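Local coordinates for protein NADPH-dependent glyoxylate/hydroxypyruvate reductase (Rhizobium meliloti, PDB 5UNN) that probably reduces glyoxylate and hydroxypyruvate with NADPH, as a member of the D-isomer-specific 2-hydroxyacid dehydrogenase family, at residues W168-R173 against Y181-L186. Numbering follows the deposited sequence.
Sequences WSRSKR and YDAAGL
The indole of Trp168 has Leu186 on one face and its own chain on the other. CD1 of Leu186 sits over the five-membered ring, 3.8 Å from its centroid and 18° off the normal, a CH-pi contact; the backbone N of Arg170 lies above the opposite face, offset toward the rim. At the edge, near the ring plane, Trp168 NE1 gives a weak, bent hydrogen bond to Asp182 O (2.9 Å). With CG anti to the backbone N (chi1 177°), the indole extends alongside residues 181-183 and its N-H meets that carbonyl. A leucine in place of Trp168 would probably leave Asp182 O without this donor and Leu186 CD1 without a ring to rest on.

The backbone bonds are straighter. Ser169 N bonds to Tyr181 O at 3.1 Å, and farther along Ala183 N donates to Arg170 O at 3.0 Å; between them Asp182 CA makes a CA-H...O contact with Ser169 O. One water donates to Tyr181 O and Ser169 OG and accepts from Arg173 N, while a second links Lys172 N to Asp182 OD2. The other carboxylate oxygen, Asp182 OD1, takes the N-H of Gly185, three residues on and the N-cap of helix 186-192, at 3.0 Å: an Asx motif. Ser169 OG also donates to Ser171 O (2.7 Å), a bond within the loop that carries Ser171 and Arg173, both of which contact NADP(H) when the cofactor is bound; it is absent here.

Beyond the segments, Arg170 forms a salt bridge with Asp205, and the Trp168 ring meets Phe189 of helix 186-192. Here, in the Rossmann-type NAD-binding domain, strand 164-168 runs parallel to the outermost strand 179-181, and the contact joins the loops leaving their C-terminal ends, the second leading into helix 186-192.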
loop_
_atom_site.group_PDB
_atom_site.type_symbol
_atom_site.label_atom_id
_atom_site.label_comp_id
_atom_site.label_asym_id
_atom_site.label_seq_id
_atom_site.Cartn_x
_atom_site.Cartn_y
_atom_site.Cartn_z
ATOM N N TRP A 168 -6.441 -2.580 20.944
ATOM C CA TRP A 168 -7.397 -3.289 21.793
ATOM C C TRP A 168 -7.168 -4.795 21.721
ATOM O O TRP A 168 -6.881 -5.339 20.655
ATOM C CB TRP A 168 -8.852 -2.959 21.406
ATOM C CG TRP A 168 -9.894 -3.724 22.223
ATOM C CD1 TRP A 168 -10.509 -3.285 23.335
ATOM C CD2 TRP A 168 -10.435 -5.029 21.957
ATOM N NE1 TRP A 168 -11.414 -4.206 23.795
ATOM C CE2 TRP A 168 -11.362 -5.309 22.984
ATOM C CE3 TRP A 168 -10.242 -5.976 20.948
ATOM C CZ2 TRP A 168 -12.101 -6.489 23.021
ATOM C CZ3 TRP A 168 -10.941 -7.157 21.003
ATOM C CH2 TRP A 168 -11.877 -7.406 22.026
ATOM N N SER A 169 -7.322 -5.456 22.867
ATOM C CA SER A 169 -7.435 -6.900 22.918
ATOM C C SER A 169 -8.330 -7.245 24.113
ATOM O O SER A 169 -8.483 -6.439 25.024
ATOM C CB SER A 169 -6.063 -7.581 22.982
ATOM O OG SER A 169 -5.382 -7.176 24.142
ATOM N N ARG A 170 -8.966 -8.405 24.076
ATOM C CA ARG A 170 -9.976 -8.748 25.090
ATOM C C ARG A 170 -9.364 -8.736 26.481
ATOM O O ARG A 170 -9.947 -8.158 27.397
ATOM C CB ARG A 170 -10.636 -10.103 24.802
ATOM C CG ARG A 170 -11.931 -10.317 25.599
ATOM C CD ARG A 170 -12.521 -11.676 25.352
ATOM N NE ARG A 170 -11.698 -12.716 25.983
ATOM C CZ ARG A 170 -10.976 -13.666 25.364
ATOM N NH1 ARG A 170 -10.299 -14.534 26.122
ATOM N NH2 ARG A 170 -10.883 -13.764 24.021
ATOM N N SER A 171 -8.213 -9.383 26.607
ATOM C CA SER A 171 -7.435 -9.368 27.833
ATOM C C SER A 171 -6.290 -8.384 27.614
ATOM O O SER A 171 -5.666 -8.345 26.533
ATOM C CB SER A 171 -6.881 -10.768 28.173
ATOM O OG SER A 171 -6.578 -10.835 29.548
ATOM N N LYS A 172 -6.022 -7.585 28.644
ATOM C CA LYS A 172 -5.055 -6.499 28.582
ATOM C C LYS A 172 -3.705 -7.021 28.153
ATOM O O LYS A 172 -3.237 -8.025 28.665
ATOM C CB LYS A 172 -4.919 -5.823 29.946
ATOM C CG LYS A 172 -3.810 -4.791 30.034
ATOM C CD LYS A 172 -4.128 -3.514 29.272
ATOM C CE LYS A 172 -2.986 -2.514 29.468
ATOM N NZ LYS A 172 -3.375 -1.109 29.158
ATOM N N ARG A 173 -3.112 -6.340 27.166
ATOM C CA ARG A 173 -1.697 -6.506 26.817
ATOM C C ARG A 173 -0.930 -5.207 26.958
ATOM O O ARG A 173 -1.435 -4.155 26.607
ATOM C CB ARG A 173 -1.566 -6.918 25.375
ATOM C CG ARG A 173 -2.289 -8.213 25.043
ATOM C CD ARG A 173 -2.150 -8.495 23.581
ATOM N NE ARG A 173 -0.865 -9.141 23.294
ATOM C CZ ARG A 173 -0.712 -10.227 22.545
ATOM N NH1 ARG A 173 -1.757 -10.834 21.976
ATOM N NH2 ARG A 173 0.509 -10.722 22.365
ATOM N N TYR A 181 -6.231 -0.964 25.262
ATOM C CA TYR A 181 -7.495 -1.080 25.963
ATOM C C TYR A 181 -7.867 -2.565 26.041
ATOM O O TYR A 181 -7.462 -3.336 25.172
ATOM C CB TYR A 181 -8.578 -0.303 25.235
ATOM C CG TYR A 181 -8.432 1.198 25.316
ATOM C CD1 TYR A 181 -7.493 1.871 24.524
ATOM C CD2 TYR A 181 -9.245 1.950 26.144
ATOM C CE1 TYR A 181 -7.372 3.256 24.561
ATOM C CE2 TYR A 181 -9.115 3.337 26.210
ATOM C CZ TYR A 181 -8.197 3.985 25.399
ATOM O OH TYR A 181 -8.062 5.349 25.481
ATOM N N ASP A 182 -8.669 -2.924 27.054
ATOM C CA ASP A 182 -9.172 -4.262 27.230
ATOM C C ASP A 182 -10.694 -4.348 27.015
ATOM O O ASP A 182 -11.333 -3.376 26.623
ATOM C CB ASP A 182 -8.730 -4.821 28.629
ATOM C CG ASP A 182 -9.439 -4.195 29.808
ATOM O OD1 ASP A 182 -10.424 -3.422 29.630
ATOM O OD2 ASP A 182 -9.036 -4.564 30.929
ATOM N N ALA A 183 -11.279 -5.511 27.287
ATOM C CA ALA A 183 -12.711 -5.686 27.082
ATOM C C ALA A 183 -13.529 -4.634 27.799
ATOM O O ALA A 183 -14.423 -4.056 27.208
ATOM C CB ALA A 183 -13.173 -7.090 27.473
ATOM N N ALA A 184 -13.238 -4.370 29.058
ATOM C CA ALA A 184 -13.955 -3.327 29.813
ATOM C C ALA A 184 -13.749 -1.922 29.233
ATOM O O ALA A 184 -14.649 -1.093 29.303
ATOM C CB ALA A 184 -13.560 -3.350 31.293
ATOM N N GLY A 185 -12.600 -1.672 28.631
ATOM C CA GLY A 185 -12.339 -0.404 27.954
ATOM C C GLY A 185 -12.763 -0.280 26.486
ATOM O O GLY A 185 -12.369 0.680 25.799
ATOM N N LEU A 186 -13.556 -1.231 25.980
ATOM C CA LEU A 186 -13.871 -1.265 24.537
ATOM C C LEU A 186 -14.626 -0.001 24.129
ATOM O O LEU A 186 -14.269 0.598 23.117
ATOM C CB LEU A 186 -14.688 -2.497 24.165
ATOM C CG LEU A 186 -15.120 -2.642 22.716
ATOM C CD1 LEU A 186 -13.921 -2.610 21.779
ATOM C CD2 LEU A 186 -15.842 -3.965 22.513
HETATM O O HOH W 1 -4.986 -4.743 25.365
HETATM O O HOH W 2 -8.108 -7.419 30.851
#